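Local coordinates for protein collagen adhesin (Staphylococcus aureus, PDB 2F68) that binds collagen as a surface adhesin of the bacterium, probably by wrapping its two immunoglobulin-like domains around the triple helix in a 'collagen hug', at residues Q194-S199 against I256-K261; Q189-Q194 against V271-A276; V54-S59 against A128-G133. All blocks are in the same frame, centred on the assembly; numbering follows the deposited sequence.

Contact 1: residues Q194-S199 against I256-K261; sequences QQLDLS and INYKTK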
loop_
_atom_site.group_PDB
_atom_site.type_symbol
_atom_site.label_atom_id
_atom_site.label_comp_id
_atom_site.label_asym_id
_atom_site.label_seq_id
_atom_site.Cartn_x
_atom_site.Cartn_y
_atom_site.Cartn_z
ATOM N N GLN A 194 0.710 -5.939 14.230
ATOM C CA GLN A 194 1.624 -4.873 13.814
ATOM C C GLN A 194 2.290 -4.191 15.010
ATOM O O GLN A 194 1.708 -4.113 16.095
ATOM C CB GLN A 194 0.894 -3.844 12.938
ATOM C CG GLN A 194 -0.358 -3.237 13.575
ATOM C CD GLN A 194 -1.274 -2.547 12.576
ATOM O OE1 GLN A 194 -2.497 -2.631 12.684
ATOM N NE2 GLN A 194 -0.687 -1.861 11.599
ATOM N N GLN A 195 3.512 -3.705 14.800
ATOM C CA GLN A 195 4.268 -3.009 15.840
ATOM C C GLN A 195 4.689 -1.615 15.374
ATOM O O GLN A 195 5.259 -1.458 14.292
ATOM C CB GLN A 195 5.488 -3.835 16.269
ATOM C CG GLN A 195 6.389 -3.177 17.323
ATOM C CD GLN A 195 5.670 -2.870 18.630
ATOM O OE1 GLN A 195 4.915 -3.693 19.150
ATOM N NE2 GLN A 195 5.911 -1.681 19.168
ATOM N N LEU A 196 4.404 -0.617 16.207
ATOM C CA LEU A 196 4.697 0.783 15.904
ATOM C C LEU A 196 6.197 1.076 15.863
ATOM O O LEU A 196 6.939 0.708 16.777
ATOM C CB LEU A 196 3.998 1.698 16.922
ATOM C CG LEU A 196 4.390 3.174 17.069
ATOM C CD1 LEU A 196 4.089 3.982 15.812
ATOM C CD2 LEU A 196 3.683 3.779 18.268
ATOM N N ASP A 197 6.625 1.736 14.790
ATOM C CA ASP A 197 7.991 2.232 14.671
ATOM C C ASP A 197 8.003 3.704 15.080
ATOM O O ASP A 197 7.453 4.560 14.381
ATOM C CB ASP A 197 8.510 2.052 13.239
ATOM C CG ASP A 197 10.032 2.096 13.147
ATOM O OD1 ASP A 197 10.694 2.586 14.088
ATOM O OD2 ASP A 197 10.569 1.636 12.118
ATOM N N LEU A 198 8.626 3.979 16.224
ATOM C CA LEU A 198 8.642 5.317 16.820
ATOM C C LEU A 198 9.459 6.327 16.009
ATOM O O LEU A 198 9.143 7.520 15.994
ATOM C CB LEU A 198 9.160 5.246 18.265
ATOM C CG LEU A 198 9.162 6.501 19.147
ATOM C CD1 LEU A 198 7.753 7.032 19.381
ATOM C CD2 LEU A 198 9.853 6.219 20.473
ATOM N N SER A 199 10.498 5.838 15.336
ATOM C CA SER A 199 11.393 6.683 14.541
ATOM C C SER A 199 10.740 7.238 13.272
ATOM O O SER A 199 11.229 8.213 12.692
ATOM C CB SER A 199 12.670 5.916 14.185
ATOM O OG SER A 199 12.377 4.749 13.438
ATOM N N ILE A 256 -0.481 13.856 11.698
ATOM C CA ILE A 256 0.438 12.942 12.376
ATOM C C ILE A 256 0.532 11.605 11.639
ATOM O O ILE A 256 -0.400 10.795 11.664
ATOM C CB ILE A 256 0.059 12.730 13.868
ATOM C CG1 ILE A 256 -0.004 14.075 14.602
ATOM C CG2 ILE A 256 1.053 11.785 14.552
ATOM C CD1 ILE A 256 -0.731 14.033 15.934
ATOM N N ASN A 257 1.667 11.397 10.980
ATOM C CA ASN A 257 1.960 10.156 10.272
ATOM C C ASN A 257 2.694 9.174 11.187
ATOM O O ASN A 257 3.216 9.573 12.229
ATOM C CB ASN A 257 2.790 10.462 9.014
ATOM C CG ASN A 257 3.104 9.221 8.186
ATOM O OD1 ASN A 257 4.266 8.939 7.895
ATOM N ND2 ASN A 257 2.070 8.477 7.805
ATOM N N TYR A 258 2.693 7.894 10.813
ATOM C CA TYR A 258 3.560 6.874 11.422
ATOM C C TYR A 258 3.439 5.519 10.727
ATOM O O TYR A 258 2.372 5.159 10.225
ATOM C CB TYR A 258 3.333 6.734 12.937
ATOM C CG TYR A 258 1.938 6.328 13.353
ATOM C CD1 TYR A 258 1.592 4.983 13.490
ATOM C CD2 TYR A 258 0.968 7.289 13.634
ATOM C CE1 TYR A 258 0.314 4.606 13.883
ATOM C CE2 TYR A 258 -0.313 6.921 14.026
ATOM C CZ TYR A 258 -0.632 5.580 14.148
ATOM O OH TYR A 258 -1.899 5.214 14.537
ATOM N N LYS A 259 4.544 4.777 10.710
ATOM C CA LYS A 259 4.597 3.460 10.079
ATOM C C LYS A 259 4.596 2.343 11.117
ATOM O O LYS A 259 5.254 2.445 12.156
ATOM C CB LYS A 259 5.832 3.340 9.182
ATOM C CG LYS A 259 5.827 4.263 7.970
ATOM C CD LYS A 259 7.109 4.122 7.166
ATOM C CE LYS A 259 7.135 5.091 5.994
ATOM N NZ LYS A 259 8.384 4.960 5.194
ATOM N N THR A 260 3.851 1.279 10.825
ATOM C CA THR A 260 3.776 0.112 11.702
ATOM C C THR A 260 4.313 -1.132 10.999
ATOM O O THR A 260 3.806 -1.529 9.945
ATOM C CB THR A 260 2.334 -0.149 12.197
ATOM O OG1 THR A 260 1.435 -0.163 11.081
ATOM C CG2 THR A 260 1.897 0.927 13.184
ATOM N N LYS A 261 5.344 -1.735 11.588
ATOM C CA LYS A 261 5.968 -2.941 11.048
ATOM C C LYS A 261 5.063 -4.157 11.239
ATOM O O LYS A 261 4.621 -4.442 12.353
ATOM C CB LYS A 261 7.335 -3.177 11.707
ATOM C CG LYS A 261 8.099 -4.405 11.208
ATOM C CD LYS A 261 8.762 -4.162 9.857
ATOM C CE LYS A 261 9.540 -5.384 9.397
ATOM N NZ LYS A 261 10.231 -5.147 8.100
#

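Contact 2: residues Q189-Q194 against V271-A276; sequences QIQGGQ and VNNSQA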
loop_
_atom_site.group_PDB
_atom_site.type_symbol
_atom_site.label_atom_id
_atom_site.label_comp_id
_atom_site.label_asym_id
_atom_site.label_seq_id
_atom_site.Cartn_x
_atom_site.Cartn_y
_atom_site.Cartn_z
ATOM N N GLN A 189 -5.200 3.845 19.384
ATOM C CA GLN A 189 -4.839 2.479 19.762
ATOM C C GLN A 189 -4.567 1.648 18.510
ATOM O O GLN A 189 -5.445 1.493 17.657
ATOM C CB GLN A 189 -5.946 1.817 20.593
ATOM C CG GLN A 189 -6.332 2.547 21.879
ATOM C CD GLN A 189 -7.403 3.605 21.667
ATOM O OE1 GLN A 189 -8.291 3.454 20.825
ATOM N NE2 GLN A 189 -7.329 4.682 22.441
ATOM N N ILE A 190 -3.349 1.124 18.405
ATOM C CA ILE A 190 -2.961 0.284 17.274
ATOM C C ILE A 190 -3.191 -1.186 17.628
ATOM O O ILE A 190 -2.656 -1.685 18.621
ATOM C CB ILE A 190 -1.488 0.523 16.849
ATOM C CG1 ILE A 190 -1.193 2.024 16.745
ATOM C CG2 ILE A 190 -1.191 -0.177 15.524
ATOM C CD1 ILE A 190 0.275 2.388 16.886
ATOM N N GLN A 191 -3.994 -1.864 16.810
ATOM C CA GLN A 191 -4.401 -3.246 17.079
ATOM C C GLN A 191 -3.293 -4.260 16.779
ATOM O O GLN A 191 -2.222 -3.897 16.288
ATOM C CB GLN A 191 -5.685 -3.594 16.310
ATOM C CG GLN A 191 -6.865 -2.649 16.564
ATOM C CD GLN A 191 -7.273 -2.570 18.029
ATOM O OE1 GLN A 191 -7.313 -1.487 18.615
ATOM N NE2 GLN A 191 -7.575 -3.718 18.628
ATOM N N GLY A 192 -3.566 -5.529 17.081
ATOM C CA GLY A 192 -2.590 -6.609 16.929
ATOM C C GLY A 192 -2.210 -6.934 15.495
ATOM O O GLY A 192 -2.923 -6.581 14.554
ATOM N N GLY A 193 -1.076 -7.616 15.342
ATOM C CA GLY A 193 -0.556 -7.992 14.029
ATOM C C GLY A 193 0.444 -6.997 13.467
ATOM O O GLY A 193 0.966 -7.187 12.367
ATOM N N GLN A 194 0.710 -5.939 14.230
ATOM C CA GLN A 194 1.624 -4.873 13.814
ATOM C C GLN A 194 2.290 -4.191 15.010
ATOM O O GLN A 194 1.708 -4.113 16.095
ATOM C CB GLN A 194 0.894 -3.844 12.938
ATOM C CG GLN A 194 -0.358 -3.237 13.575
ATOM C CD GLN A 194 -1.274 -2.547 12.576
ATOM O OE1 GLN A 194 -2.497 -2.631 12.684
ATOM N NE2 GLN A 194 -0.687 -1.861 11.599
ATOM N N VAL A 271 -5.897 -3.037 11.592
ATOM C CA VAL A 271 -6.831 -2.048 12.129
ATOM C C VAL A 271 -6.134 -1.057 13.060
ATOM O O VAL A 271 -5.238 -1.425 13.823
ATOM C CB VAL A 271 -8.010 -2.728 12.885
ATOM C CG1 VAL A 271 -9.155 -1.745 13.108
ATOM C CG2 VAL A 271 -8.514 -3.952 12.128
ATOM N N ASN A 272 -6.553 0.203 12.975
ATOM C CA ASN A 272 -6.121 1.244 13.898
ATOM C C ASN A 272 -7.339 2.015 14.401
ATOM O O ASN A 272 -8.189 2.431 13.609
ATOM C CB ASN A 272 -5.110 2.178 13.222
ATOM C CG ASN A 272 -4.526 3.217 14.171
ATOM O OD1 ASN A 272 -4.239 4.342 13.766
ATOM N ND2 ASN A 272 -4.341 2.842 15.432
ATOM N N ASN A 273 -7.427 2.181 15.718
ATOM C CA ASN A 273 -8.574 2.832 16.348
ATOM C C ASN A 273 -8.192 4.118 17.074
ATOM O O ASN A 273 -7.105 4.212 17.643
ATOM C CB ASN A 273 -9.271 1.870 17.316
ATOM C CG ASN A 273 -9.806 0.621 16.627
ATOM O OD1 ASN A 273 -10.215 0.658 15.465
ATOM N ND2 ASN A 273 -9.811 -0.493 17.351
ATOM N N SER A 274 -9.090 5.102 17.048
ATOM C CA SER A 274 -8.854 6.387 17.711
ATOM C C SER A 274 -10.141 7.060 18.186
ATOM O O SER A 274 -11.186 6.958 17.538
ATOM C CB SER A 274 -8.071 7.334 16.797
ATOM O OG SER A 274 -8.811 7.655 15.633
ATOM N N GLN A 275 -10.047 7.747 19.323
ATOM C CA GLN A 275 -11.160 8.513 19.885
ATOM C C GLN A 275 -10.775 9.988 19.980
ATOM O O GLN A 275 -9.627 10.314 20.291
ATOM C CB GLN A 275 -11.554 7.979 21.265
ATOM C CG GLN A 275 -12.068 6.538 21.278
ATOM C CD GLN A 275 -10.952 5.503 21.331
ATOM O OE1 GLN A 275 -9.991 5.643 22.089
ATOM N NE2 GLN A 275 -11.084 4.454 20.528
ATOM N N ALA A 276 -11.736 10.872 19.720
ATOM C CA ALA A 276 -11.460 12.308 19.642
ATOM C C ALA A 276 -12.299 13.154 20.598
ATOM O O ALA A 276 -13.508 12.948 20.732
ATOM C CB ALA A 276 -11.630 12.799 18.210
HETATM O O HOH W 1 -9.720 0.534 20.467
HETATM O O HOH W 2 -4.833 -5.061 13.244
#

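Contact 3: residues V54-S59 against A128-G133; sequences VAWPTS and ATITSG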
loop_
_atom_site.group_PDB
_atom_site.type_symbol
_atom_site.label_atom_id
_atom_site.label_comp_id
_atom_site.label_asym_id
_atom_site.label_seq_id
_atom_site.Cartn_x
_atom_site.Cartn_y
_atom_site.Cartn_z
ATOM N N VAL A 54 5.825 -9.286 -16.925
ATOM C CA VAL A 54 4.537 -8.596 -16.961
ATOM C C VAL A 54 4.789 -7.092 -16.853
ATOM O O VAL A 54 5.258 -6.602 -15.821
ATOM C CB VAL A 54 3.586 -9.076 -15.829
ATOM C CG1 VAL A 54 2.245 -8.357 -15.907
ATOM C CG2 VAL A 54 3.378 -10.586 -15.897
ATOM N N ALA A 55 4.484 -6.370 -17.929
ATOM C CA ALA A 55 4.785 -4.941 -18.025
ATOM C C ALA A 55 3.539 -4.058 -17.981
ATOM O O ALA A 55 2.457 -4.469 -18.406
ATOM C CB ALA A 55 5.596 -4.657 -19.286
ATOM N N TRP A 56 3.714 -2.842 -17.466
ATOM C CA TRP A 56 2.639 -1.854 -17.351
ATOM C C TRP A 56 3.205 -0.427 -17.364
ATOM O O TRP A 56 4.389 -0.237 -17.074
ATOM C CB TRP A 56 1.816 -2.095 -16.078
ATOM C CG TRP A 56 2.636 -2.276 -14.831
ATOM C CD1 TRP A 56 3.366 -1.322 -14.181
ATOM C CD2 TRP A 56 2.794 -3.484 -14.076
ATOM N NE1 TRP A 56 3.975 -1.861 -13.074
ATOM C CE2 TRP A 56 3.640 -3.186 -12.985
ATOM C CE3 TRP A 56 2.305 -4.789 -14.218
ATOM C CZ2 TRP A 56 4.010 -4.148 -12.038
ATOM C CZ3 TRP A 56 2.674 -5.745 -13.277
ATOM C CH2 TRP A 56 3.518 -5.418 -12.201
ATOM N N PRO A 57 2.367 0.578 -17.706
ATOM C CA PRO A 57 2.823 1.973 -17.694
ATOM C C PRO A 57 3.255 2.445 -16.303
ATOM O O PRO A 57 2.535 2.239 -15.322
ATOM C CB PRO A 57 1.590 2.755 -18.169
ATOM C CG PRO A 57 0.435 1.849 -17.922
ATOM C CD PRO A 57 0.963 0.472 -18.145
ATOM N N THR A 58 4.431 3.063 -16.238
ATOM C CA THR A 58 4.996 3.553 -14.979
ATOM C C THR A 58 4.970 5.081 -14.898
ATOM O O THR A 58 5.149 5.656 -13.823
ATOM C CB THR A 58 6.445 3.054 -14.770
ATOM O OG1 THR A 58 7.242 3.394 -15.911
ATOM C CG2 THR A 58 6.473 1.544 -14.566
ATOM N N SER A 59 4.748 5.726 -16.043
ATOM C CA SER A 59 4.702 7.186 -16.130
ATOM C C SER A 59 3.813 7.656 -17.282
ATOM O O SER A 59 3.537 6.898 -18.215
ATOM C CB SER A 59 6.116 7.759 -16.286
ATOM O OG SER A 59 6.785 7.179 -17.392
ATOM N N ALA A 128 -5.061 2.099 -18.723
ATOM C CA ALA A 128 -3.723 1.541 -18.552
ATOM C C ALA A 128 -3.650 0.138 -19.146
ATOM O O ALA A 128 -4.445 -0.738 -18.793
ATOM C CB ALA A 128 -3.341 1.523 -17.081
ATOM N N THR A 129 -2.696 -0.063 -20.052
ATOM C CA THR A 129 -2.544 -1.337 -20.752
ATOM C C THR A 129 -1.432 -2.185 -20.136
ATOM O O THR A 129 -0.248 -1.848 -20.234
ATOM C CB THR A 129 -2.278 -1.126 -22.265
ATOM O OG1 THR A 129 -3.253 -0.224 -22.805
ATOM C CG2 THR A 129 -2.345 -2.450 -23.021
ATOM N N ILE A 130 -1.827 -3.284 -19.498
ATOM C CA ILE A 130 -0.881 -4.241 -18.929
ATOM C C ILE A 130 -0.618 -5.353 -19.945
ATOM O O ILE A 130 -1.555 -5.974 -20.455
ATOM C CB ILE A 130 -1.387 -4.819 -17.578
ATOM C CG1 ILE A 130 -1.593 -3.687 -16.561
ATOM C CG2 ILE A 130 -0.411 -5.864 -17.032
ATOM C CD1 ILE A 130 -2.375 -4.080 -15.318
ATOM N N THR A 131 0.660 -5.586 -20.240
ATOM C CA THR A 131 1.065 -6.547 -21.268
ATOM C C THR A 131 1.970 -7.650 -20.723
ATOM O O THR A 131 2.782 -7.416 -19.825
ATOM C CB THR A 131 1.793 -5.851 -22.444
ATOM O OG1 THR A 131 2.898 -5.087 -21.944
ATOM C CG2 THR A 131 0.847 -4.933 -23.210
ATOM N N SER A 132 1.814 -8.851 -21.277
ATOM C CA SER A 132 2.678 -9.988 -20.963
ATOM C C SER A 132 2.824 -10.879 -22.195
ATOM O O SER A 132 1.974 -11.733 -22.465
ATOM C CB SER A 132 2.130 -10.783 -19.772
ATOM O OG SER A 132 3.009 -11.834 -19.409
ATOM N N GLY A 133 3.902 -10.661 -22.943
ATOM C CA GLY A 133 4.147 -11.383 -24.190
ATOM C C GLY A 133 3.273 -10.871 -25.318
ATOM O O GLY A 133 3.368 -9.705 -25.705
#

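Contact 1: residues Q194-S199 against I256-K261
Leu-196 swings its CG to the far side from its backbone N (chi1 165°), which carries the CD1 branch across the strand pair to Tyr-258, whose own chi1 of 61° places CG, and with it the ring, between its backbone N and carbonyl carbon. The two side chains cross at about a right angle, and CD1 of Leu-196 meets CD1 of the Tyr-258 ring obliquely at 3.6 Å. The same face of the sheet carries Thr-260, directly opposite Leu-196 in a non-hydrogen-bonded pair; its methyl CG2 comes within 3.9 Å of CA of Leu-196. Leucine and tyrosine suit this buried side, while the tyrosine hydroxyl finds a hydrogen-bond partner in Asn-272. The hydroxyl of Thr-260 is likewise provided for, bonded to Val-167 O and Trp-169 NE1.

The backbones meet at Gln-195 and Lys-261, an antiparallel hydrogen-bonded pair. Gln-195 N gives a nearly straight bond of 2.8 Å to Lys-261 O, whereas the return bond from Lys-261 N to Gln-195 O, 2.7 Å long, is bent to 135°. One further bond joins Asp-197 N to Lys-259 O at 3.1 Å. The Gln-195 amide reaches away to Asn-235 and Asn-238. Past Leu-196 the backbone leaves the ladder, and the Asp-197 carboxylate receives the hydroxyl of Ser-199 on OD1. With Leu-196, Tyr-258 and Thr-260 turned to the interior against Ile-190 and Ile-240 of the second sheet, and the polar chains of Gln-195 and Lys-261 outside, this is one wall of the beta sandwich of the collagen-binding domain.

Contact 2: residues Q189-Q194 against V271-A276
Gln-189 and Gln-275 join their terminal amides in a reciprocal pair: NE2 of Gln-189 donates to OE1 of Gln-275 at 2.9 Å, and NE2 of Gln-275 returns a bond to OE1 of Gln-189 at 3.0 Å. The amide planes lie only 6° apart, although the side chains approach at about a right angle. Both chains bend at chi2, 87° in Gln-189 and 84° in Gln-275, which turns the amides to face one another. Glutamine suits both places, since each amide carries a donor and an acceptor.

Beneath this pair, the backbones of Gln-189 and Asn-273 form an antiparallel hydrogen-bonded pair, with a nearly straight 2.6 Å bond from Gln-189 N to Asn-273 O. Gln-189 O receives Asn-273 N at 2.9 Å and, more weakly, the side-chain ND2 of Asn-272. A water linking Gln-189 OE1 to Asn-273 ND2 extends the polar face.

On the other face, ND2 of Asn-272 lies 3.5 Å from CG1 of Ile-190. Farther along, Gln-191 N bonds to Val-271 O at 3.3 Å, and a second water joins Gly-192 O to Val-271 N. At Gly-193 the backbone angles would jam a CB against Gly-192 O, which calls for glycine. Further out, Asn-272 OD1 is held by Tyr-258 and ND2 by Asp-188, which probably fixes which way round this buried amide sits. This is the end of an antiparallel strand pair, running into the connection to the other sheet of the collagen-binding domain's beta sandwich.

Contact 3: residues V54-S59 against A128-G133
Thr-131 O is met from two neighbouring residues: Ala-55 N gives it a hydrogen bond of 2.8 Å, straight to within 18°, and CA of Val-54 adds a longer CA-H...O contact. Thr-131 N repays the bond to Ala-55 O, also at 2.8 Å, and that oxygen in turn has CA of Ile-130 at 3.4 Å. Ala-55 and Thr-131 thus make one antiparallel hydrogen-bonded bridge, on whose outer side the small methyl of Ala-55 lies 3.8 Å from OG1 of the threonine.

The neighbours on either side turn inward. Ile-130 puts its CG2 methyl, anti to the backbone N (its CG1 branch has chi1 -60°), against CG1 of Val-54 at 3.8 Å and at the edge of the Trp-56 ring, near its plane. Its CG1 meets CB of Trp-56 at the same distance, the two side chains lying side by side and pointing the same way. Branched isoleucine and valine fill this interior well, and Val-22, Val-35 and Val-139 close around Ile-130. Ser-132, though buried, has its hydroxyl bonded to Lys-53 O.

Pro-57 follows, its CG resting 3.9 Å from CB of Ala-128 and its CD 3.3 Å from Thr-129 O. Having no amide hydrogen, proline cannot donate to that carbonyl. The chemistry therefore implies a brief backbone link: two bonds join the chain leaving strand 50-54 to strand 127-132, and apolar contacts carry the association past this single bridge.

Contacts 1 and 2 belong to the collagen-binding domain and share Gln-194, where the chain passes from strand 184-190 to strand 194-207. Each belongs to a different sheet, so together they span the sandwich; Ile-190 and the Tyr-258 to Asn-272 bond tie the two sheets together. Contact 3 stands apart in the other immunoglobulin-like region, centre to centre about 33 Å from contact 1 and about 36 Å from contact 2. All three combine buried and more exposed residues, but their side-chain chemistry differs: contact 2 relies chiefly on amides and water, contact 3 on aliphatic groups, and contact 1 on both kinds.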